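PDB 4KG7: peptidase S8 and S53, subtilisin, kexin, sedolisin from Mycobacterium smegmatis, which is a subtilisin-like serine protease, the mycosin MycP3 of the ESX-3 type VII secretion system, and probably cleaves peptide bonds by a serine-protease charge-relay mechanism. Local coordinates for residues A202-D207 with Q256-S261. Residues are numbered along the deposited sequence; the frame is centred on the assembly and turned at random.
Sequences AALEKD and QPYVLS
Tyr258 receives two neighbours from the last turn of helix 193-205, Ala203 against the root of its side chain and Leu204 against its ring, and the join is one of van der Waals packing, without hydrogen bonds between the two segments. It illustrates how side-chain size sets the distance between a helix and a neighbouring loop. The methyl of Ala203 does the closer work: its CB lies 4.0 Å from Tyr258 CB and 3.8 Å from the carbonyl oxygen Tyr258 O, so a small side chain lets the helix come near the backbone of 256-261, with the two CA atoms of this pair 5.6 Å apart. Leu204 reaches further out and meets the ring at its edge, near the ring plane, where Leu204 CD1 is 4.1 Å from Tyr258 CE1. The tyrosine's first torsion, -49°, sets CG opposite its own carbonyl carbon and brings the ring closer to the helix than its CB bond alone would. One ring face is occupied from within the same segment, by Pro257 CD 4.0 Å above the centre; this proline follows a cis peptide bond.

Within 256-261 a polar contact shapes the turn. The amide of Gln256 folds back, and its NE2 donates to Val259 O over 2.8 Å with an N-H...O angle of 142°, tying Gln256 to the backbone three residues on.

The pairing joins the C-terminal end of helix 193-205 to the loop leading into strand 259-265 in the parallel sheet of the subtilisin fold. Leu199 and Arg200 of that helix also touch Tyr258, while Ile210 of the adjoining strand 209-213 packs against both Ala203 and Val259.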
ATOM      1  N   ALA A 202      12.090   9.303   5.676  1.00  7.63           N
ATOM      2  CA  ALA A 202      11.589   8.064   6.245  1.00  7.50           C
ATOM      3  C   ALA A 202      12.420   6.871   5.790  1.00  7.77           C
ATOM      4  O   ALA A 202      12.677   5.978   6.576  1.00  7.65           O
ATOM      5  CB  ALA A 202      10.116   7.856   5.898  1.00  7.21           C
ATOM      6  N   ALA A 203      12.822   6.860   4.512  1.00  7.93           N
ATOM      7  CA  ALA A 203      13.522   5.687   3.969  1.00  8.26           C
ATOM      8  C   ALA A 203      14.981   5.606   4.359  1.00  9.06           C
ATOM      9  O   ALA A 203      15.463   4.502   4.544  1.00  9.43           O
ATOM     10  CB  ALA A 203      13.390   5.614   2.469  1.00  8.17           C
ATOM     11  N   LEU A 204      15.648   6.740   4.500  1.00 10.05           N
ATOM     12  CA  LEU A 204      17.091   6.755   4.770  1.00 11.13           C
ATOM     13  C   LEU A 204      17.374   7.060   6.248  1.00 11.43           C
ATOM     14  O   LEU A 204      17.736   6.156   7.025  1.00 11.91           O
ATOM     15  CB  LEU A 204      17.798   7.714   3.788  1.00 11.98           C
ATOM     16  CG  LEU A 204      17.703   7.339   2.304  1.00 12.73           C
ATOM     17  CD1 LEU A 204      18.639   8.234   1.500  1.00 13.60           C
ATOM     18  CD2 LEU A 204      17.966   5.879   2.037  1.00 13.18           C
ATOM     19  N   GLU A 205      17.113   8.286   6.685  1.00 11.70           N
ATOM     20  CA  GLU A 205      17.420   8.653   8.053  1.00 12.42           C
ATOM     21  C   GLU A 205      16.675   7.773   9.039  1.00 11.68           C
ATOM     22  O   GLU A 205      17.267   7.334  10.040  1.00 12.35           O
ATOM     23  CB  GLU A 205      17.072  10.102   8.330  1.00 13.28           C
ATOM     24  CG  GLU A 205      17.354  10.494   9.776  1.00 14.66           C
ATOM     25  CD  GLU A 205      17.302  11.979  10.047  1.00 16.32           C
ATOM     26  OE1 GLU A 205      17.378  12.778   9.087  1.00 18.25           O
ATOM     27  OE2 GLU A 205      17.216  12.363  11.246  1.00 18.18           O
ATOM     28  N   LYS A 206      15.388   7.497   8.779  1.00 10.61           N
ATOM     29  CA  LYS A 206      14.618   6.659   9.695  1.00 10.44           C
ATOM     30  C   LYS A 206      14.603   5.185   9.287  1.00  9.78           C
ATOM     31  O   LYS A 206      14.056   4.363  10.014  1.00  9.72           O
ATOM     32  CB  LYS A 206      13.207   7.189   9.877  1.00 10.73           C
ATOM     33  CG  LYS A 206      13.129   8.648  10.355  1.00 11.48           C
ATOM     34  CD  LYS A 206      13.774   8.893  11.704  1.00 12.35           C
ATOM     35  CE  LYS A 206      13.044   8.184  12.824  1.00 13.30           C
ATOM     36  NZ  LYS A 206      13.626   8.490  14.176  1.00 14.94           N
ATOM     37  N   ASP A 207      15.188   4.866   8.140  1.00  9.33           N
ATOM     38  CA  ASP A 207      15.456   3.479   7.757  1.00  9.33           C
ATOM     39  C   ASP A 207      14.202   2.631   7.633  1.00  8.64           C
ATOM     40  O   ASP A 207      14.229   1.428   7.918  1.00  8.44           O
ATOM     41  CB  ASP A 207      16.443   2.812   8.740  1.00 10.04           C
ATOM     42  CG  ASP A 207      16.999   1.477   8.212  1.00 10.46           C
ATOM     43  OD1 ASP A 207      17.419   1.423   7.047  1.00 10.77           O
ATOM     44  OD2 ASP A 207      17.032   0.503   8.997  1.00 11.33           O
ATOM     45  N   GLN A 256      11.159   6.615  -6.764  1.00  8.47           N
ATOM     46  CA  GLN A 256      12.292   5.735  -6.661  1.00  8.49           C
ATOM     47  C   GLN A 256      13.501   6.575  -6.213  1.00  8.73           C
ATOM     48  O   GLN A 256      13.651   7.740  -6.622  1.00  9.10           O
ATOM     49  CB  GLN A 256      12.523   5.072  -8.030  1.00  8.90           C
ATOM     50  CG  GLN A 256      11.328   4.256  -8.479  1.00  8.81           C
ATOM     51  CD  GLN A 256      10.971   3.199  -7.477  1.00  8.66           C
ATOM     52  OE1 GLN A 256      11.801   2.358  -7.171  1.00  9.72           O
ATOM     53  NE2 GLN A 256       9.802   3.313  -6.868  1.00  8.54           N
ATOM     54  N   PRO A 257      14.378   5.997  -5.373  1.00  8.72           N
ATOM     55  CA  PRO A 257      14.417   4.629  -4.862  1.00  8.55           C
ATOM     56  C   PRO A 257      13.769   4.414  -3.504  1.00  8.28           C
ATOM     57  O   PRO A 257      13.860   3.324  -2.944  1.00  9.08           O
ATOM     58  CB  PRO A 257      15.917   4.364  -4.757  1.00  8.81           C
ATOM     59  CG  PRO A 257      16.435   5.671  -4.306  1.00  9.13           C
ATOM     60  CD  PRO A 257      15.631   6.702  -5.062  1.00  9.13           C
ATOM     61  N   TYR A 258      13.087   5.422  -2.983  1.00  7.90           N
ATOM     62  CA  TYR A 258      12.616   5.406  -1.596  1.00  7.71           C
ATOM     63  C   TYR A 258      11.413   4.484  -1.349  1.00  7.23           C
ATOM     64  O   TYR A 258      11.152   4.104  -0.200  1.00  7.36           O
ATOM     65  CB  TYR A 258      12.257   6.823  -1.167  1.00  7.96           C
ATOM     66  CG  TYR A 258      13.349   7.803  -1.503  1.00  8.47           C
ATOM     67  CD1 TYR A 258      14.657   7.662  -0.994  1.00  8.73           C
ATOM     68  CD2 TYR A 258      13.109   8.859  -2.341  1.00  8.82           C
ATOM     69  CE1 TYR A 258      15.654   8.551  -1.347  1.00  9.42           C
ATOM     70  CE2 TYR A 258      14.090   9.768  -2.676  1.00  9.43           C
ATOM     71  CZ  TYR A 258      15.367   9.619  -2.172  1.00  9.72           C
ATOM     72  OH  TYR A 258      16.316  10.550  -2.539  1.00 10.97           O
ATOM     73  N   VAL A 259      10.678   4.175  -2.421  1.00  6.90           N
ATOM     74  CA  VAL A 259       9.407   3.490  -2.357  1.00  6.67           C
ATOM     75  C   VAL A 259       9.503   2.208  -3.195  1.00  6.31           C
ATOM     76  O   VAL A 259      10.067   2.240  -4.300  1.00  6.61           O
ATOM     77  CB  VAL A 259       8.290   4.358  -2.946  1.00  6.78           C
ATOM     78  CG1 VAL A 259       6.974   3.577  -3.020  1.00  6.65           C
ATOM     79  CG2 VAL A 259       8.126   5.665  -2.155  1.00  6.99           C
ATOM     80  N   LEU A 260       9.050   1.083  -2.650  1.00  5.96           N
ATOM     81  CA  LEU A 260       8.934  -0.181  -3.355  1.00  5.83           C
ATOM     82  C   LEU A 260       7.509  -0.206  -3.858  1.00  5.46           C
ATOM     83  O   LEU A 260       6.561  -0.319  -3.070  1.00  5.33           O
ATOM     84  CB  LEU A 260       9.196  -1.380  -2.437  1.00  5.88           C
ATOM     85  CG  LEU A 260       9.025  -2.775  -3.052  1.00  5.91           C
ATOM     86  CD1 LEU A 260       9.839  -2.947  -4.341  1.00  6.21           C
ATOM     87  CD2 LEU A 260       9.419  -3.795  -1.980  1.00  6.01           C
ATOM     88  N   SER A 261       7.374  -0.084  -5.182  1.00  5.35           N
ATOM     89  CA  SER A 261       6.082  -0.042  -5.859  1.00  5.22           C
ATOM     90  C   SER A 261       5.639  -1.444  -6.278  1.00  5.18           C
ATOM     91  O   SER A 261       6.395  -2.176  -6.918  1.00  5.51           O
ATOM     92  CB  SER A 261       6.168   0.906  -7.064  1.00  5.37           C
ATOM     93  OG  SER A 261       4.982   0.864  -7.859  1.00  5.33           O
TER